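Long-range contacts in putative uncharacterized protein (Chaetomium thermophilum, PDB 5F5T), which is probably required for pre-mRNA splicing, as a member of the PRP38 family of spliceosomal proteins: residues A[72-77]-A[85-90]; A[115-120]-A[146-151]; A[122-127]-A[165-170]. All coordinates share one frame; numbering follows the deposited sequence.

The three contacts adjoin one another within the PRP38-family region. Interactions 1 and 2 have centres about 13 Å apart and meet at two probable hydrogen bonds, V75 N to R151 O (2.8 Å) and R73 O to Y118 OH (3.1 Å), which tie loop 72-77 to both segments of interaction 2. Interactions 2 and 3, centres about 11 Å apart, both use helix 117-130; their segments alternate along the chain, and L150 CD1 packs on F166 CB. Interaction 1 reaches interaction 3 through F88, whose CE1 lies 3.4 Å from L122 N. Interaction 3 is the most central, its centre about 4 Å from that of the chain.

Interaction 1: residues A[72-77]-A[85-90]; sequences VRFVGG and PSPFLC
S86 turns OG into the position between its backbone N and carbonyl carbon (chi1 67°), where OG donates to G76 O at 2.7 Å; F88 sets its ring anti to the backbone N (chi1 179°), bringing it beside V75. The serine oxygen does double duty, because S86 OG also accepts from L89 N (3.0 Å). S86 is thus the N-cap of helix 87-98, and its hydroxyl also holds loop 72-77 through G76 O. S86 OG stands above the plane of the G76 carbonyl, whereas S86 N meets G77 O almost head-on at 2.9 Å. This backbone bond joins the residues flanking the short antiparallel hairpin 78-79/84-85. On the apolar side V75 CG1 sits over one face of the F88 ring, 4.0 Å from its centroid and 13° off the normal, a CH-pi contact. F74 brings CE1 to 3.5 Å from S86 CB. One water bridges F74 O, to which it donates, and F88 N, from which it accepts, thereby giving that first-turn amide an acceptor. Around this cluster, helix 117-130 meets F88 through A121 and L122, helix 40-48 packs on L89 through V42 and I46, and strand 149-153 touches F74 and V75.

Interaction 2: residues A[115-120]-A[146-151]; sequences KFKYLR and DRRKLR
D146 OD2 receives R148 NH2 at 2.7 Å and, from across the contact, R120 NH2 at 2.9 Å; the second bond is bent to 123° at the hydrogen and weak. These residues form a salt-bridge network built on an Asx turn, in which D146 OD1 accepts from R148 N. R148 holds the carboxylate side-on, NE to OD1 and NH2 to OD2, with both oxygens offering syn lone pairs close to the guanidinium plane. The side chains of R120 and D146 approach from opposite directions, with the R120 guanidinium turned 76° from the carboxylate plane; R120 and R148 cross at about a right angle. R148 NH2 lies over one face of the R120 guanidinium; the shared carboxylate probably offsets the two positive charges. K117 CB in turn lies 3.5 Å above the centre of the R148 guanidinium. With its chain extended beyond CG, K117 runs past L150 and donates from NZ to K149 O at 2.6 Å. That ammonium also forms a salt bridge with an acidic side chain of the other protein chain, so the start of helix 117-130 is tied through it to both strand 149-153 and the partner. M163 packs against K117, R120, D146 and L150. L150 CD2 rests over the Y118 ring, 3.9 Å from its centroid, and Y118 OH accepts from R151 N at 2.8 Å along a nearly straight 167° path.

Interaction 3: residues A[122-127]-A[165-170]; sequences LAAFYI and EFIDDL
A124 points its CB at the facing helix and meets two methyl groups there: I167 CD1 at 3.6 Å and L170 CD1 at 3.7 Å. I167 starts off to the flank of the interface with CG1 anti to the carbonyl carbon (chi1 -63°), and a further bend at chi2 (-59°) brings its CD1 end in to the alanine, whereas L170 points across from the outset. The other L170 methyl serves a second neighbour: L170 CD2 lies at the edge of the F125 ring, near its plane, 3.8 Å from F125 CD1. The two side chains cross at about a right angle, and the forked end of L170 thus spans A124 and F125. F166 makes a looser approach, presenting its ring edge to F125 CB, with CZ 4.5 Å away. This is apolar packing of two nearly parallel helices in the buried core of the domain; no hydrogen bond crosses between the segments. The axes of segments 122-127 and 165-170 diverge by 7° and come no nearer than 10.4 Å, a separation bridged by these leucine, isoleucine and phenylalanine side chains. Helix 133-140 lies against both partners, L140 touching A124 and I167, C177 and L181 from loops pack on F125, and helix 102-115 covers another side of helix 117-130.

Interaction 1: residues A[72-77]-A[85-90]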
loop_
_atom_site.group_PDB
_atom_site.type_symbol
_atom_site.label_atom_id
_atom_site.label_comp_id
_atom_site.label_asym_id
_atom_site.label_seq_id
_atom_site.Cartn_x
_atom_site.Cartn_y
_atom_site.Cartn_z
ATOM N N VAL A 72 -6.686 -8.626 15.589
ATOM C CA VAL A 72 -7.045 -7.787 14.450
ATOM C C VAL A 72 -8.043 -8.504 13.542
ATOM O O VAL A 72 -7.850 -9.653 13.128
ATOM C CB VAL A 72 -5.798 -7.270 13.670
ATOM C CG1 VAL A 72 -4.523 -7.630 14.384
ATOM C CG2 VAL A 72 -5.789 -7.703 12.224
ATOM N N ARG A 73 -9.162 -7.827 13.324
ATOM C CA ARG A 73 -10.261 -8.342 12.526
ATOM C C ARG A 73 -10.546 -7.424 11.346
ATOM O O ARG A 73 -11.486 -7.655 10.587
ATOM C CB ARG A 73 -11.514 -8.504 13.386
ATOM C CG ARG A 73 -11.373 -9.536 14.483
ATOM C CD ARG A 73 -10.939 -10.877 13.911
ATOM N NE ARG A 73 -10.816 -11.895 14.950
ATOM C CZ ARG A 73 -9.662 -12.393 15.381
ATOM N NH1 ARG A 73 -8.517 -11.966 14.864
ATOM N NH2 ARG A 73 -9.651 -13.319 16.329
ATOM N N PHE A 74 -9.755 -6.360 11.222
ATOM C CA PHE A 74 -9.900 -5.434 10.105
ATOM C C PHE A 74 -8.688 -4.526 9.944
ATOM O O PHE A 74 -7.867 -4.394 10.850
ATOM C CB PHE A 74 -11.161 -4.580 10.270
ATOM C CG PHE A 74 -11.206 -3.794 11.550
ATOM C CD1 PHE A 74 -10.621 -2.537 11.629
ATOM C CD2 PHE A 74 -11.837 -4.307 12.672
ATOM C CE1 PHE A 74 -10.662 -1.810 12.805
ATOM C CE2 PHE A 74 -11.881 -3.586 13.850
ATOM C CZ PHE A 74 -11.290 -2.334 13.916
ATOM N N VAL A 75 -8.598 -3.890 8.782
ATOM C CA VAL A 75 -7.595 -2.862 8.543
ATOM C C VAL A 75 -8.254 -1.488 8.638
ATOM O O VAL A 75 -9.369 -1.286 8.158
ATOM C CB VAL A 75 -6.903 -3.035 7.168
ATOM C CG1 VAL A 75 -6.189 -4.376 7.098
ATOM C CG2 VAL A 75 -7.899 -2.899 6.035
ATOM N N GLY A 76 -7.596 -0.573 9.338
ATOM C CA GLY A 76 -8.091 0.782 9.487
ATOM C C GLY A 76 -7.111 1.635 10.267
ATOM O O GLY A 76 -6.169 1.112 10.862
ATOM N N GLY A 77 -7.337 2.946 10.272
ATOM C CA GLY A 77 -6.543 3.863 11.071
ATOM C C GLY A 77 -7.242 4.217 12.370
ATOM O O GLY A 77 -7.397 3.369 13.252
ATOM N N PRO A 85 -7.776 4.138 17.616
ATOM C CA PRO A 85 -6.907 3.505 16.625
ATOM C C PRO A 85 -7.145 2.006 16.606
ATOM O O PRO A 85 -7.321 1.406 17.667
ATOM C CB PRO A 85 -5.503 3.833 17.128
ATOM C CG PRO A 85 -5.664 3.946 18.603
ATOM C CD PRO A 85 -7.048 4.491 18.847
ATOM N N SER A 86 -7.153 1.409 15.421
ATOM C CA SER A 86 -7.398 -0.022 15.311
ATOM C C SER A 86 -6.230 -0.784 15.908
ATOM O O SER A 86 -5.110 -0.271 15.947
ATOM C CB SER A 86 -7.593 -0.430 13.855
ATOM O OG SER A 86 -6.388 -0.270 13.127
ATOM N N PRO A 87 -6.486 -2.011 16.384
ATOM C CA PRO A 87 -5.388 -2.871 16.828
ATOM C C PRO A 87 -4.337 -3.016 15.732
ATOM O O PRO A 87 -3.143 -3.072 16.012
ATOM C CB PRO A 87 -6.088 -4.200 17.106
ATOM C CG PRO A 87 -7.466 -3.786 17.541
ATOM C CD PRO A 87 -7.800 -2.642 16.612
ATOM N N PHE A 88 -4.798 -3.038 14.486
ATOM C CA PHE A 88 -3.921 -3.109 13.326
ATOM C C PHE A 88 -2.926 -1.948 13.309
ATOM O O PHE A 88 -1.715 -2.153 13.160
ATOM C CB PHE A 88 -4.767 -3.129 12.053
ATOM C CG PHE A 88 -3.968 -3.189 10.784
ATOM C CD1 PHE A 88 -3.510 -4.399 10.298
ATOM C CD2 PHE A 88 -3.725 -2.041 10.047
ATOM C CE1 PHE A 88 -2.791 -4.460 9.123
ATOM C CE2 PHE A 88 -3.007 -2.098 8.868
ATOM C CZ PHE A 88 -2.540 -3.309 8.406
ATOM N N LEU A 89 -3.442 -0.735 13.483
ATOM C CA LEU A 89 -2.607 0.460 13.492
ATOM C C LEU A 89 -1.637 0.443 14.666
ATOM O O LEU A 89 -0.457 0.767 14.513
ATOM C CB LEU A 89 -3.466 1.719 13.551
ATOM C CG LEU A 89 -2.704 3.036 13.412
ATOM C CD1 LEU A 89 -1.877 3.034 12.141
ATOM C CD2 LEU A 89 -3.668 4.209 13.419
ATOM N N CYS A 90 -2.139 0.047 15.832
ATOM C CA CYS A 90 -1.322 -0.007 17.036
ATOM C C CYS A 90 -0.153 -0.958 16.849
ATOM O O CYS A 90 0.975 -0.658 17.238
ATOM C CB CYS A 90 -2.160 -0.444 18.237
ATOM S SG CYS A 90 -3.454 0.719 18.701
HETATM O O HOH W 1 -7.456 -4.058 13.665
#

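Interaction 2: residues A[115-120]-A[146-151]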
loop_
_atom_site.group_PDB
_atom_site.type_symbol
_atom_site.label_atom_id
_atom_site.label_comp_id
_atom_site.label_asym_id
_atom_site.label_seq_id
_atom_site.Cartn_x
_atom_site.Cartn_y
_atom_site.Cartn_z
ATOM N N LYS A 115 -0.454 -18.089 5.986
ATOM C CA LYS A 115 -1.405 -18.569 6.991
ATOM C C LYS A 115 -2.400 -17.498 7.468
ATOM O O LYS A 115 -3.599 -17.765 7.595
ATOM C CB LYS A 115 -0.658 -19.157 8.193
ATOM C CG LYS A 115 0.166 -20.399 7.861
ATOM C CD LYS A 115 0.614 -21.142 9.116
ATOM C CE LYS A 115 1.882 -20.544 9.708
ATOM N NZ LYS A 115 2.020 -20.828 11.167
ATOM N N PHE A 116 -1.906 -16.290 7.730
ATOM C CA PHE A 116 -2.746 -15.224 8.279
ATOM C C PHE A 116 -2.724 -13.957 7.434
ATOM O O PHE A 116 -1.730 -13.217 7.406
ATOM C CB PHE A 116 -2.318 -14.883 9.703
ATOM C CG PHE A 116 -2.067 -16.087 10.562
ATOM C CD1 PHE A 116 -3.112 -16.910 10.964
ATOM C CD2 PHE A 116 -0.784 -16.395 10.970
ATOM C CE1 PHE A 116 -2.870 -18.021 11.760
ATOM C CE2 PHE A 116 -0.536 -17.501 11.764
ATOM C CZ PHE A 116 -1.581 -18.316 12.159
ATOM N N LYS A 117 -3.848 -13.700 6.774
ATOM C CA LYS A 117 -3.948 -12.612 5.813
ATOM C C LYS A 117 -3.709 -11.240 6.437
ATOM O O LYS A 117 -3.108 -10.381 5.805
ATOM C CB LYS A 117 -5.312 -12.633 5.115
ATOM C CG LYS A 117 -6.500 -12.745 6.053
ATOM C CD LYS A 117 -7.746 -13.171 5.296
ATOM C CE LYS A 117 -8.982 -13.034 6.148
ATOM N NZ LYS A 117 -10.189 -13.216 5.302
ATOM N N TYR A 118 -4.199 -11.012 7.653
ATOM C CA TYR A 118 -3.993 -9.720 8.309
ATOM C C TYR A 118 -2.521 -9.520 8.684
ATOM O O TYR A 118 -2.039 -8.392 8.755
ATOM C CB TYR A 118 -4.901 -9.581 9.533
ATOM C CG TYR A 118 -6.336 -9.338 9.135
ATOM C CD1 TYR A 118 -6.722 -8.123 8.587
ATOM C CD2 TYR A 118 -7.292 -10.341 9.247
ATOM C CE1 TYR A 118 -8.024 -7.899 8.191
ATOM C CE2 TYR A 118 -8.603 -10.127 8.846
ATOM C CZ TYR A 118 -8.960 -8.901 8.320
ATOM O OH TYR A 118 -10.255 -8.675 7.921
ATOM N N LEU A 119 -1.804 -10.615 8.913
ATOM C CA LEU A 119 -0.367 -10.518 9.149
ATOM C C LEU A 119 0.326 -10.012 7.883
ATOM O O LEU A 119 1.250 -9.197 7.952
ATOM C CB LEU A 119 0.216 -11.865 9.574
ATOM C CG LEU A 119 1.710 -11.851 9.906
ATOM C CD1 LEU A 119 2.008 -10.745 10.917
ATOM C CD2 LEU A 119 2.149 -13.194 10.452
ATOM N N ARG A 120 -0.120 -10.504 6.729
ATOM C CA ARG A 120 0.411 -10.045 5.448
ATOM C C ARG A 120 0.062 -8.587 5.212
ATOM O O ARG A 120 0.868 -7.827 4.678
ATOM C CB ARG A 120 -0.110 -10.904 4.289
ATOM C CG ARG A 120 0.290 -10.373 2.919
ATOM C CD ARG A 120 0.113 -11.390 1.806
ATOM N NE ARG A 120 0.772 -12.652 2.118
ATOM C CZ ARG A 120 0.699 -13.744 1.365
ATOM N NH1 ARG A 120 1.336 -14.844 1.739
ATOM N NH2 ARG A 120 -0.010 -13.739 0.242
ATOM N N ASP A 146 -3.138 -11.891 -4.512
ATOM C CA ASP A 146 -3.782 -12.364 -3.293
ATOM C C ASP A 146 -5.196 -11.788 -3.245
ATOM O O ASP A 146 -5.390 -10.580 -3.103
ATOM C CB ASP A 146 -2.973 -11.948 -2.062
ATOM C CG ASP A 146 -3.424 -12.642 -0.786
ATOM O OD1 ASP A 146 -4.546 -13.189 -0.746
ATOM O OD2 ASP A 146 -2.641 -12.633 0.189
ATOM N N ARG A 147 -6.183 -12.666 -3.358
ATOM C CA ARG A 147 -7.565 -12.244 -3.539
ATOM C C ARG A 147 -8.403 -12.450 -2.284
ATOM O O ARG A 147 -9.622 -12.286 -2.313
ATOM C CB ARG A 147 -8.186 -13.007 -4.709
ATOM C CG ARG A 147 -8.577 -14.431 -4.357
ATOM C CD ARG A 147 -9.253 -15.126 -5.517
ATOM N NE ARG A 147 -8.341 -16.008 -6.236
ATOM C CZ ARG A 147 -8.451 -17.331 -6.248
ATOM N NH1 ARG A 147 -9.435 -17.920 -5.578
ATOM N NH2 ARG A 147 -7.582 -18.065 -6.930
ATOM N N ARG A 148 -7.746 -12.793 -1.181
ATOM C CA ARG A 148 -8.441 -13.062 0.072
ATOM C C ARG A 148 -9.185 -11.830 0.577
ATOM O O ARG A 148 -8.712 -10.705 0.435
ATOM C CB ARG A 148 -7.455 -13.552 1.139
ATOM C CG ARG A 148 -6.968 -14.979 0.925
ATOM C CD ARG A 148 -5.923 -15.378 1.965
ATOM N NE ARG A 148 -4.708 -14.575 1.861
ATOM C CZ ARG A 148 -3.686 -14.654 2.706
ATOM N NH1 ARG A 148 -3.725 -15.508 3.721
ATOM N NH2 ARG A 148 -2.622 -13.880 2.535
ATOM N N LYS A 149 -10.348 -12.055 1.176
ATOM C CA LYS A 149 -11.174 -10.968 1.687
ATOM C C LYS A 149 -10.637 -10.376 2.987
ATOM O O LYS A 149 -10.176 -11.097 3.870
ATOM C CB LYS A 149 -12.602 -11.461 1.906
ATOM C CG LYS A 149 -13.245 -12.054 0.677
ATOM C CD LYS A 149 -14.603 -12.627 1.005
ATOM C CE LYS A 149 -15.242 -13.239 -0.230
ATOM N NZ LYS A 149 -16.547 -13.856 0.087
ATOM N N LEU A 150 -10.739 -9.057 3.100
ATOM C CA LEU A 150 -10.367 -8.330 4.307
ATOM C C LEU A 150 -11.491 -7.381 4.698
ATOM O O LEU A 150 -12.228 -6.892 3.839
ATOM C CB LEU A 150 -9.079 -7.532 4.097
ATOM C CG LEU A 150 -7.776 -8.256 3.764
ATOM C CD1 LEU A 150 -6.675 -7.232 3.547
ATOM C CD2 LEU A 150 -7.396 -9.233 4.861
ATOM N N ARG A 151 -11.605 -7.095 5.990
ATOM C CA ARG A 151 -12.572 -6.111 6.444
ATOM C C ARG A 151 -11.838 -4.789 6.622
ATOM O O ARG A 151 -10.696 -4.757 7.085
ATOM C CB ARG A 151 -13.234 -6.518 7.760
ATOM C CG ARG A 151 -13.969 -7.843 7.712
ATOM C CD ARG A 151 -15.192 -7.859 6.817
ATOM N NE ARG A 151 -16.137 -6.767 6.974
ATOM C CZ ARG A 151 -17.146 -6.575 6.131
ATOM N NH1 ARG A 151 -17.294 -7.399 5.103
ATOM N NH2 ARG A 151 -17.998 -5.573 6.297
#

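Interaction 3: residues A[122-127]-A[165-170]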
loop_
_atom_site.group_PDB
_atom_site.type_symbol
_atom_site.label_atom_id
_atom_site.label_comp_id
_atom_site.label_asym_id
_atom_site.label_seq_id
_atom_site.Cartn_x
_atom_site.Cartn_y
_atom_site.Cartn_z
ATOM N N LEU A 122 -0.452 -6.322 7.529
ATOM C CA LEU A 122 0.386 -5.565 8.445
ATOM C C LEU A 122 1.799 -5.434 7.908
ATOM O O LEU A 122 2.359 -4.340 7.874
ATOM C CB LEU A 122 0.421 -6.235 9.819
ATOM C CG LEU A 122 1.198 -5.478 10.901
ATOM C CD1 LEU A 122 0.763 -4.018 10.947
ATOM C CD2 LEU A 122 1.069 -6.137 12.268
ATOM N N ALA A 123 2.358 -6.554 7.460
ATOM C CA ALA A 123 3.721 -6.571 6.939
ATOM C C ALA A 123 3.841 -5.680 5.711
ATOM O O ALA A 123 4.806 -4.939 5.570
ATOM C CB ALA A 123 4.149 -7.991 6.616
ATOM N N ALA A 124 2.854 -5.754 4.825
ATOM C CA ALA A 124 2.852 -4.936 3.622
ATOM C C ALA A 124 2.773 -3.457 3.984
ATOM O O ALA A 124 3.474 -2.629 3.400
ATOM C CB ALA A 124 1.701 -5.325 2.718
ATOM N N PHE A 125 1.928 -3.138 4.962
ATOM C CA PHE A 125 1.783 -1.766 5.439
ATOM C C PHE A 125 3.128 -1.252 5.944
ATOM O O PHE A 125 3.605 -0.194 5.520
ATOM C CB PHE A 125 0.731 -1.700 6.549
ATOM C CG PHE A 125 0.381 -0.302 6.990
ATOM C CD1 PHE A 125 0.315 0.739 6.080
ATOM C CD2 PHE A 125 0.110 -0.034 8.324
ATOM C CE1 PHE A 125 -0.014 2.021 6.491
ATOM C CE2 PHE A 125 -0.217 1.245 8.741
ATOM C CZ PHE A 125 -0.280 2.274 7.823
ATOM N N TYR A 126 3.758 -2.043 6.808
ATOM C CA TYR A 126 5.034 -1.680 7.409
ATOM C C TYR A 126 6.116 -1.503 6.350
ATOM O O TYR A 126 6.954 -0.604 6.445
ATOM C CB TYR A 126 5.460 -2.738 8.430
ATOM C CG TYR A 126 6.736 -2.386 9.156
ATOM C CD1 TYR A 126 6.727 -1.494 10.218
ATOM C CD2 TYR A 126 7.950 -2.938 8.773
ATOM C CE1 TYR A 126 7.891 -1.163 10.881
ATOM C CE2 TYR A 126 9.119 -2.614 9.430
ATOM C CZ TYR A 126 9.084 -1.726 10.484
ATOM O OH TYR A 126 10.248 -1.398 11.141
ATOM N N ILE A 127 6.100 -2.376 5.348
ATOM C CA ILE A 127 7.058 -2.299 4.257
ATOM C C ILE A 127 6.868 -0.997 3.483
ATOM O O ILE A 127 7.837 -0.302 3.182
ATOM C CB ILE A 127 6.930 -3.501 3.306
ATOM C CG1 ILE A 127 7.501 -4.756 3.972
ATOM C CG2 ILE A 127 7.651 -3.228 1.991
ATOM C CD1 ILE A 127 7.515 -5.979 3.078
ATOM N N GLU A 165 -6.590 -5.282 -3.350
ATOM C CA GLU A 165 -7.047 -3.899 -3.285
ATOM C C GLU A 165 -6.279 -3.099 -2.232
ATOM O O GLU A 165 -5.975 -1.924 -2.433
ATOM C CB GLU A 165 -8.542 -3.849 -2.989
ATOM C CG GLU A 165 -9.403 -3.726 -4.234
ATOM C CD GLU A 165 -10.844 -3.385 -3.907
ATOM O OE1 GLU A 165 -11.193 -3.367 -2.708
ATOM O OE2 GLU A 165 -11.623 -3.123 -4.848
ATOM N N PHE A 166 -5.972 -3.739 -1.110
ATOM C CA PHE A 166 -5.186 -3.107 -0.060
ATOM C C PHE A 166 -3.759 -2.824 -0.541
ATOM O O PHE A 166 -3.218 -1.739 -0.313
ATOM C CB PHE A 166 -5.175 -3.993 1.190
ATOM C CG PHE A 166 -4.511 -3.360 2.376
ATOM C CD1 PHE A 166 -5.051 -2.233 2.975
ATOM C CD2 PHE A 166 -3.339 -3.891 2.891
ATOM C CE1 PHE A 166 -4.434 -1.649 4.068
ATOM C CE2 PHE A 166 -2.717 -3.311 3.982
ATOM C CZ PHE A 166 -3.266 -2.191 4.572
ATOM N N ILE A 167 -3.162 -3.805 -1.213
ATOM C CA ILE A 167 -1.827 -3.660 -1.784
ATOM C C ILE A 167 -1.807 -2.542 -2.813
ATOM O O ILE A 167 -0.919 -1.687 -2.800
ATOM C CB ILE A 167 -1.345 -4.961 -2.456
ATOM C CG1 ILE A 167 -1.220 -6.080 -1.424
ATOM C CG2 ILE A 167 -0.022 -4.740 -3.160
ATOM C CD1 ILE A 167 -0.262 -5.769 -0.314
ATOM N N ASP A 168 -2.804 -2.547 -3.692
ATOM C CA ASP A 168 -2.917 -1.521 -4.720
ATOM C C ASP A 168 -3.054 -0.144 -4.078
ATOM O O ASP A 168 -2.492 0.836 -4.574
ATOM C CB ASP A 168 -4.112 -1.801 -5.634
ATOM C CG ASP A 168 -4.084 -0.970 -6.903
ATOM O OD1 ASP A 168 -2.998 -0.823 -7.503
ATOM O OD2 ASP A 168 -5.150 -0.450 -7.294
ATOM N N ASP A 169 -3.794 -0.076 -2.972
ATOM C CA ASP A 169 -3.922 1.167 -2.217
ATOM C C ASP A 169 -2.575 1.633 -1.668
ATOM O O ASP A 169 -2.240 2.812 -1.747
ATOM C CB ASP A 169 -4.920 1.010 -1.072
ATOM C CG ASP A 169 -6.361 1.129 -1.534
ATOM O OD1 ASP A 169 -6.579 1.389 -2.735
ATOM O OD2 ASP A 169 -7.272 0.989 -0.689
ATOM N N LEU A 170 -1.806 0.700 -1.121
ATOM C CA LEU A 170 -0.475 1.011 -0.614
ATOM C C LEU A 170 0.422 1.547 -1.724
ATOM O O LEU A 170 1.223 2.458 -1.515
ATOM C CB LEU A 170 0.161 -0.230 0.008
ATOM C CG LEU A 170 -0.469 -0.777 1.283
ATOM C CD1 LEU A 170 0.183 -2.102 1.643
ATOM C CD2 LEU A 170 -0.297 0.230 2.411
#